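Local atomic coordinates of glycerol-3-phosphate dehydrogenase [NAD(+)] 1 (Saccharomyces cerevisiae, PDB entry 4FGW), a protein that reduces dihydroxyacetone phosphate to glycerol 3-phosphate with NADH, reversibly, and so drives the production of glycerol that protects yeast cells under hyperosmotic stress. Residues V299-L302 and I303-A307; P285-E289 and E290-Q294; E358-P361 and L362-A365. All coordinates share one frame; numbering follows the deposited sequence.

In the fold
All three contacts are local, between neighbouring residues of the C-terminal, largely helical part of the chain; contact 1 lies within a helix, contacts 2 and 3 where a loop enters one. Contact 2 comes first along the chain, where helix 261-283 gives way to helix 289-294; contact 1 lies on the next helix, 296-307, and contact 3 opens helix 361-371. The centres of contacts 1 and 2 are about 17 Å apart, yet the two meet directly, V299 N lying 2.7 Å from Y292 O in a probable hydrogen bond. The centre of contact 3 is about 20 Å from each of theirs, with no touch. Helices 235-257 and 261-283 border all three. Contacts 1 and 2 also touch the second subunit, and contact 1 reaches K245, the probable proton acceptor.

Contact 1 of 3, residues V299-L302 and I303-A307; sequences VADL and ITTCA
The flat peptide carbonyl of D301 takes two donors from T305, tilted to opposite sides of its plane: the hydroxyl OG1 at 2.7 Å and the backbone N at 3.2 Å from D301 O. T305 can reach back this way because OG1 lies anti to its own carbonyl carbon (chi1 -54°), beside its backbone N. The second flat group, the D301 carboxylate, has OD1 3.6 Å from the methyl CG2 of T304, while OD2 forms a salt bridge with K152, which probably binds the substrate. T305 OG1 is also hydrogen-bonded to K245 NZ, so one turn of helix 296-307 presents D301 and T305 to that substrate-binding lysine and to the one that probably serves as proton acceptor. The i to i+4 bonds of this α-helix continue on either side of that turn: I303 N to V299 O, T304 N to A300 O at 3.0 Å with an N-H...O angle of 177°, and C306 N to L302 O. Apolar groups occupy other parts of the helix surface. V299 and I303 run side by side, CG2 of V299 lying 3.9 Å from CD1 of I303, and CD1 of L302 approaches SG of C306 at 4.0 Å. L302 packs on V248, L273 and I276 of helices 235-257 and 261-283, whereas V299 and I303 also meet R270 and Q269 of the second subunit.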
loop_
_atom_site.group_PDB
_atom_site.type_symbol
_atom_site.label_atom_id
_atom_site.label_comp_id
_atom_site.label_asym_id
_atom_site.label_seq_id
_atom_site.Cartn_x
_atom_site.Cartn_y
_atom_site.Cartn_z
ATOM N N VAL A 299 -2.474 -5.447 -2.836
ATOM C CA VAL A 299 -1.748 -4.316 -2.250
ATOM C C VAL A 299 -0.210 -4.497 -2.142
ATOM O O VAL A 299 0.536 -3.598 -2.554
ATOM C CB VAL A 299 -2.421 -3.826 -0.929
ATOM C CG1 VAL A 299 -2.227 -4.816 0.226
ATOM C CG2 VAL A 299 -1.934 -2.433 -0.535
ATOM N N ALA A 300 0.254 -5.649 -1.613
ATOM C CA ALA A 300 1.691 -5.917 -1.432
ATOM C C ALA A 300 2.430 -5.952 -2.779
ATOM O O ALA A 300 3.492 -5.329 -2.915
ATOM C CB ALA A 300 1.903 -7.217 -0.664
ATOM N N ASP A 301 1.834 -6.608 -3.792
ATOM C CA ASP A 301 2.449 -6.665 -5.112
ATOM C C ASP A 301 2.511 -5.294 -5.768
ATOM O O ASP A 301 3.505 -4.969 -6.422
ATOM C CB ASP A 301 1.799 -7.720 -6.008
ATOM C CG ASP A 301 2.761 -8.301 -7.023
ATOM O OD1 ASP A 301 3.958 -7.975 -6.956
ATOM O OD2 ASP A 301 2.315 -9.079 -7.883
ATOM N N LEU A 302 1.479 -4.469 -5.533
ATOM C CA LEU A 302 1.437 -3.089 -6.008
ATOM C C LEU A 302 2.570 -2.266 -5.347
ATOM O O LEU A 302 3.316 -1.582 -6.044
ATOM C CB LEU A 302 0.060 -2.472 -5.700
ATOM C CG LEU A 302 -0.171 -1.029 -6.168
ATOM C CD1 LEU A 302 -0.213 -0.942 -7.699
ATOM C CD2 LEU A 302 -1.435 -0.456 -5.566
ATOM N N ILE A 303 2.695 -2.355 -4.004
ATOM C CA ILE A 303 3.714 -1.646 -3.229
ATOM C C ILE A 303 5.129 -1.963 -3.728
ATOM O O ILE A 303 5.867 -1.039 -4.062
ATOM C CB ILE A 303 3.535 -1.847 -1.688
ATOM C CG1 ILE A 303 2.245 -1.151 -1.198
ATOM C CG2 ILE A 303 4.773 -1.327 -0.903
ATOM C CD1 ILE A 303 1.771 -1.543 0.247
ATOM N N THR A 304 5.489 -3.249 -3.809
ATOM C CA THR A 304 6.820 -3.663 -4.268
ATOM C C THR A 304 7.166 -3.192 -5.681
ATOM O O THR A 304 8.295 -2.755 -5.918
ATOM C CB THR A 304 7.083 -5.155 -3.998
ATOM O OG1 THR A 304 8.491 -5.385 -4.080
ATOM C CG2 THR A 304 6.337 -6.102 -4.965
ATOM N N THR A 305 6.185 -3.266 -6.600
ATOM C CA THR A 305 6.324 -2.877 -8.002
ATOM C C THR A 305 6.549 -1.372 -8.131
ATOM O O THR A 305 7.419 -0.942 -8.883
ATOM C CB THR A 305 5.130 -3.399 -8.812
ATOM O OG1 THR A 305 5.012 -4.809 -8.597
ATOM C CG2 THR A 305 5.263 -3.116 -10.302
ATOM N N CYS A 306 5.785 -0.583 -7.378
ATOM C CA CYS A 306 5.906 0.864 -7.376
ATOM C C CYS A 306 7.156 1.366 -6.628
ATOM O O CYS A 306 7.627 2.462 -6.913
ATOM C CB CYS A 306 4.627 1.495 -6.843
ATOM S SG CYS A 306 3.154 1.129 -7.837
ATOM N N ALA A 307 7.717 0.547 -5.715
ATOM C CA ALA A 307 8.934 0.869 -4.957
ATOM C C ALA A 307 10.186 0.758 -5.838
ATOM O O ALA A 307 11.038 1.643 -5.800
ATOM C CB ALA A 307 9.062 -0.040 -3.739
#

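Contact 2 of 3, residues P285-E289 and E290-Q294; sequences PESRE and ETYYQ
Y292 OH donates to S287 OG at 2.9 Å, the phenol reaching back over the first turn of helix 289-294. S287 OG is also hydrogen-bonded to D234 OD2, a carboxylate oxygen that holds R288 N and T291 OG1 as well. T291 OG1 gains a further partner in water 1, which donates to it at 2.6 Å and accepts from R288 NH1. The backbone bonds of this turn are weak: T291 N to R288 O at 3.3 Å, and Y292 N to E289 O with an N-H...O angle of 132°. The segment joins the loop after helix 261-283 to a short helix at the dimer interface, where E289 OE1 is hydrogen-bonded to Y293 OH of the second subunit, and Y293 OH in turn to E289 OE1 of the second subunit. A phenylalanine in place of Y292 would probably cost S287 OG its phenol donor, with the bond to D234 OD2 remaining. R288 bends at chi3 (74°), laying its guanidinium against the E290 carboxylate with the planes 11° apart. NH2 of R288 and OE2 of E290 are 3.8 Å apart, a long salt bridge of charges alone, since no N-H points at the oxygen. Water 2 donates to E290 OE2 at 3.0 Å and accepts weakly from R288 NE.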
loop_
_atom_site.group_PDB
_atom_site.type_symbol
_atom_site.label_atom_id
_atom_site.label_comp_id
_atom_site.label_asym_id
_atom_site.label_seq_id
_atom_site.Cartn_x
_atom_site.Cartn_y
_atom_site.Cartn_z
ATOM N N PRO A 285 -17.011 -9.429 -11.841
ATOM C CA PRO A 285 -17.892 -9.207 -10.701
ATOM C C PRO A 285 -17.928 -10.265 -9.621
ATOM O O PRO A 285 -18.447 -9.958 -8.571
ATOM C CB PRO A 285 -19.271 -9.119 -11.355
ATOM C CG PRO A 285 -19.011 -8.998 -12.819
ATOM C CD PRO A 285 -17.772 -9.742 -13.050
ATOM N N GLU A 286 -17.439 -11.467 -9.840
ATOM C CA GLU A 286 -17.413 -12.410 -8.741
ATOM C C GLU A 286 -16.166 -12.183 -7.890
ATOM O O GLU A 286 -15.813 -12.981 -7.038
ATOM C CB GLU A 286 -17.456 -13.832 -9.259
ATOM C CG GLU A 286 -18.756 -14.191 -9.925
ATOM C CD GLU A 286 -19.855 -14.500 -8.942
ATOM O OE1 GLU A 286 -20.103 -15.693 -8.701
ATOM O OE2 GLU A 286 -20.480 -13.559 -8.421
ATOM N N SER A 287 -15.501 -11.072 -8.131
ATOM C CA SER A 287 -14.267 -10.769 -7.456
ATOM C C SER A 287 -14.521 -10.033 -6.168
ATOM O O SER A 287 -15.345 -9.139 -6.135
ATOM C CB SER A 287 -13.424 -9.900 -8.347
ATOM O OG SER A 287 -12.085 -10.114 -8.074
ATOM N N ARG A 288 -13.792 -10.388 -5.115
ATOM C CA ARG A 288 -14.020 -9.763 -3.820
ATOM C C ARG A 288 -13.082 -8.583 -3.662
ATOM O O ARG A 288 -11.906 -8.704 -3.995
ATOM C CB ARG A 288 -13.791 -10.790 -2.698
ATOM C CG ARG A 288 -14.739 -11.988 -2.770
ATOM C CD ARG A 288 -14.579 -12.933 -1.599
ATOM N NE ARG A 288 -15.160 -12.385 -0.372
ATOM C CZ ARG A 288 -14.480 -12.173 0.751
ATOM N NH1 ARG A 288 -13.187 -12.472 0.822
ATOM N NH2 ARG A 288 -15.091 -11.672 1.817
ATOM N N GLU A 289 -13.595 -7.440 -3.152
ATOM C CA GLU A 289 -12.799 -6.231 -2.875
ATOM C C GLU A 289 -11.648 -6.570 -1.936
ATOM O O GLU A 289 -10.546 -6.060 -2.111
ATOM C CB GLU A 289 -13.664 -5.150 -2.208
ATOM C CG GLU A 289 -14.425 -4.279 -3.181
ATOM C CD GLU A 289 -15.038 -3.010 -2.618
ATOM O OE1 GLU A 289 -14.276 -2.136 -2.139
ATOM O OE2 GLU A 289 -16.277 -2.860 -2.725
ATOM N N GLU A 290 -11.923 -7.459 -0.955
ATOM C CA GLU A 290 -11.042 -7.971 0.089
ATOM C C GLU A 290 -9.715 -8.463 -0.444
ATOM O O GLU A 290 -8.678 -8.127 0.113
ATOM C CB GLU A 290 -11.749 -9.085 0.888
ATOM C CG GLU A 290 -12.795 -8.576 1.873
ATOM C CD GLU A 290 -14.174 -8.250 1.318
ATOM O OE1 GLU A 290 -15.052 -7.884 2.131
ATOM O OE2 GLU A 290 -14.384 -8.365 0.087
ATOM N N THR A 291 -9.746 -9.215 -1.550
ATOM C CA THR A 291 -8.585 -9.785 -2.237
ATOM C C THR A 291 -7.528 -8.724 -2.546
ATOM O O THR A 291 -6.341 -8.948 -2.306
ATOM C CB THR A 291 -9.077 -10.501 -3.521
ATOM O OG1 THR A 291 -10.093 -11.439 -3.163
ATOM C CG2 THR A 291 -7.967 -11.199 -4.277
ATOM N N TYR A 292 -7.972 -7.574 -3.067
ATOM C CA TYR A 292 -7.115 -6.468 -3.484
ATOM C C TYR A 292 -6.346 -5.780 -2.351
ATOM O O TYR A 292 -5.183 -5.437 -2.545
ATOM C CB TYR A 292 -7.917 -5.465 -4.319
ATOM C CG TYR A 292 -8.587 -6.101 -5.515
ATOM C CD1 TYR A 292 -7.908 -6.253 -6.717
ATOM C CD2 TYR A 292 -9.898 -6.564 -5.444
ATOM C CE1 TYR A 292 -8.506 -6.867 -7.814
ATOM C CE2 TYR A 292 -10.511 -7.172 -6.538
ATOM C CZ TYR A 292 -9.810 -7.320 -7.722
ATOM O OH TYR A 292 -10.395 -7.917 -8.808
ATOM N N TYR A 293 -6.973 -5.596 -1.179
ATOM C CA TYR A 293 -6.309 -4.944 -0.048
ATOM C C TYR A 293 -5.823 -5.879 1.063
ATOM O O TYR A 293 -5.000 -5.459 1.866
ATOM C CB TYR A 293 -7.148 -3.775 0.502
ATOM C CG TYR A 293 -8.441 -4.181 1.177
ATOM C CD1 TYR A 293 -9.623 -4.285 0.455
ATOM C CD2 TYR A 293 -8.494 -4.406 2.553
ATOM C CE1 TYR A 293 -10.821 -4.632 1.076
ATOM C CE2 TYR A 293 -9.684 -4.770 3.182
ATOM C CZ TYR A 293 -10.848 -4.873 2.440
ATOM O OH TYR A 293 -12.024 -5.221 3.055
ATOM N N GLN A 294 -6.315 -7.135 1.114
ATOM C CA GLN A 294 -5.921 -8.112 2.144
ATOM C C GLN A 294 -4.808 -9.051 1.713
ATOM O O GLN A 294 -4.134 -9.609 2.578
ATOM C CB GLN A 294 -7.112 -8.983 2.572
ATOM C CG GLN A 294 -8.246 -8.244 3.271
ATOM C CD GLN A 294 -9.338 -9.154 3.788
ATOM O OE1 GLN A 294 -10.125 -8.765 4.650
ATOM N NE2 GLN A 294 -9.436 -10.378 3.279
HETATM O O HOH W 1 -10.697 -12.808 -1.031
HETATM O O HOH W 2 -16.909 -9.803 -0.747
#

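Contact 3 of 3, residues E358-P361 and L362-A365; sequences EDFP and LFEA
A365 N donates to P361 O at 2.8 Å, the shortest hydrogen bond between 358-361 and 362-365. One residue earlier, E364 N reaches F360 O at 3.0 Å. Together they set the first turn of helix 361-371, with F360 at the N-cap and P361 in the first helical position, where a proline has no N-H to leave unpaired. The next two amides, L362 N and F363 N, are bonded to the carboxylate oxygens OE1 and OE2 of E275, so helix 261-283 supplies a charged partner for this helix start. The benzyl groups of F360 and F363 lie side by side and point the same way; in F360, CG is anti to the carbonyl carbon (chi1 -54°), which sets the ring alongside F363. The two rings are almost parallel but slid so far apart that they barely overlap, with centroids 5.7 Å from each other. The touching is done by F360 CB against F363 CD1 at 3.8 Å and by F360 CD2 against F363 CE1 at 3.9 Å. F360 packs on L351 of helix 340-354, and F363 on L244, V247 and V248 of helix 235-257, which carries K245.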
loop_
_atom_site.group_PDB
_atom_site.type_symbol
_atom_site.label_atom_id
_atom_site.label_comp_id
_atom_site.label_asym_id
_atom_site.label_seq_id
_atom_site.Cartn_x
_atom_site.Cartn_y
_atom_site.Cartn_z
ATOM N N GLU A 358 -13.675 6.705 -19.282
ATOM C CA GLU A 358 -13.899 7.743 -18.268
ATOM C C GLU A 358 -13.798 7.232 -16.824
ATOM O O GLU A 358 -13.401 7.992 -15.938
ATOM C CB GLU A 358 -15.258 8.426 -18.492
ATOM C CG GLU A 358 -15.221 9.567 -19.495
ATOM C CD GLU A 358 -16.528 10.322 -19.651
ATOM O OE1 GLU A 358 -16.971 10.504 -20.808
ATOM O OE2 GLU A 358 -17.106 10.739 -18.621
ATOM N N ASP A 359 -14.164 5.952 -16.597
ATOM C CA ASP A 359 -14.156 5.295 -15.286
ATOM C C ASP A 359 -12.761 5.054 -14.730
ATOM O O ASP A 359 -12.625 4.848 -13.523
ATOM C CB ASP A 359 -14.916 3.955 -15.335
ATOM C CG ASP A 359 -16.362 4.031 -15.780
ATOM O OD1 ASP A 359 -17.024 5.051 -15.486
ATOM O OD2 ASP A 359 -16.846 3.054 -16.381
ATOM N N PHE A 360 -11.725 5.050 -15.596
ATOM C CA PHE A 360 -10.352 4.790 -15.159
ATOM C C PHE A 360 -9.387 5.929 -15.560
ATOM O O PHE A 360 -8.506 5.710 -16.396
ATOM C CB PHE A 360 -9.890 3.395 -15.647
ATOM C CG PHE A 360 -10.819 2.273 -15.236
ATOM C CD1 PHE A 360 -11.907 1.919 -16.028
ATOM C CD2 PHE A 360 -10.622 1.589 -14.045
ATOM C CE1 PHE A 360 -12.781 0.903 -15.635
ATOM C CE2 PHE A 360 -11.491 0.567 -13.658
ATOM C CZ PHE A 360 -12.566 0.233 -14.453
ATOM N N PRO A 361 -9.523 7.149 -14.967
ATOM C CA PRO A 361 -8.636 8.261 -15.358
ATOM C C PRO A 361 -7.131 8.038 -15.221
ATOM O O PRO A 361 -6.400 8.538 -16.073
ATOM C CB PRO A 361 -9.142 9.449 -14.533
ATOM C CG PRO A 361 -9.915 8.855 -13.430
ATOM C CD PRO A 361 -10.516 7.599 -13.970
ATOM N N LEU A 362 -6.661 7.281 -14.196
ATOM C CA LEU A 362 -5.227 6.999 -14.031
ATOM C C LEU A 362 -4.695 6.085 -15.131
ATOM O O LEU A 362 -3.654 6.394 -15.718
ATOM C CB LEU A 362 -4.870 6.472 -12.635
ATOM C CG LEU A 362 -3.389 6.102 -12.402
ATOM C CD1 LEU A 362 -2.480 7.343 -12.445
ATOM C CD2 LEU A 362 -3.215 5.356 -11.117
ATOM N N PHE A 363 -5.425 4.986 -15.437
ATOM C CA PHE A 363 -5.080 4.057 -16.520
ATOM C C PHE A 363 -5.041 4.816 -17.847
ATOM O O PHE A 363 -4.110 4.623 -18.631
ATOM C CB PHE A 363 -6.072 2.871 -16.595
ATOM C CG PHE A 363 -6.057 1.863 -15.461
ATOM C CD1 PHE A 363 -7.056 0.902 -15.349
ATOM C CD2 PHE A 363 -5.046 1.877 -14.501
ATOM C CE1 PHE A 363 -7.046 -0.025 -14.296
ATOM C CE2 PHE A 363 -5.038 0.947 -13.453
ATOM C CZ PHE A 363 -6.034 0.000 -13.363
ATOM N N GLU A 364 -6.018 5.726 -18.064
ATOM C CA GLU A 364 -6.096 6.555 -19.268
ATOM C C GLU A 364 -4.936 7.549 -19.337
ATOM O O GLU A 364 -4.327 7.679 -20.394
ATOM C CB GLU A 364 -7.448 7.282 -19.369
ATOM C CG GLU A 364 -7.655 7.967 -20.715
ATOM C CD GLU A 364 -8.773 8.988 -20.814
ATOM O OE1 GLU A 364 -9.516 9.176 -19.823
ATOM O OE2 GLU A 364 -8.920 9.587 -21.904
ATOM N N ALA A 365 -4.624 8.223 -18.210
ATOM C CA ALA A 365 -3.543 9.205 -18.087
ATOM C C ALA A 365 -2.179 8.603 -18.445
ATOM O O ALA A 365 -1.452 9.208 -19.234
ATOM C CB ALA A 365 -3.517 9.780 -16.681
#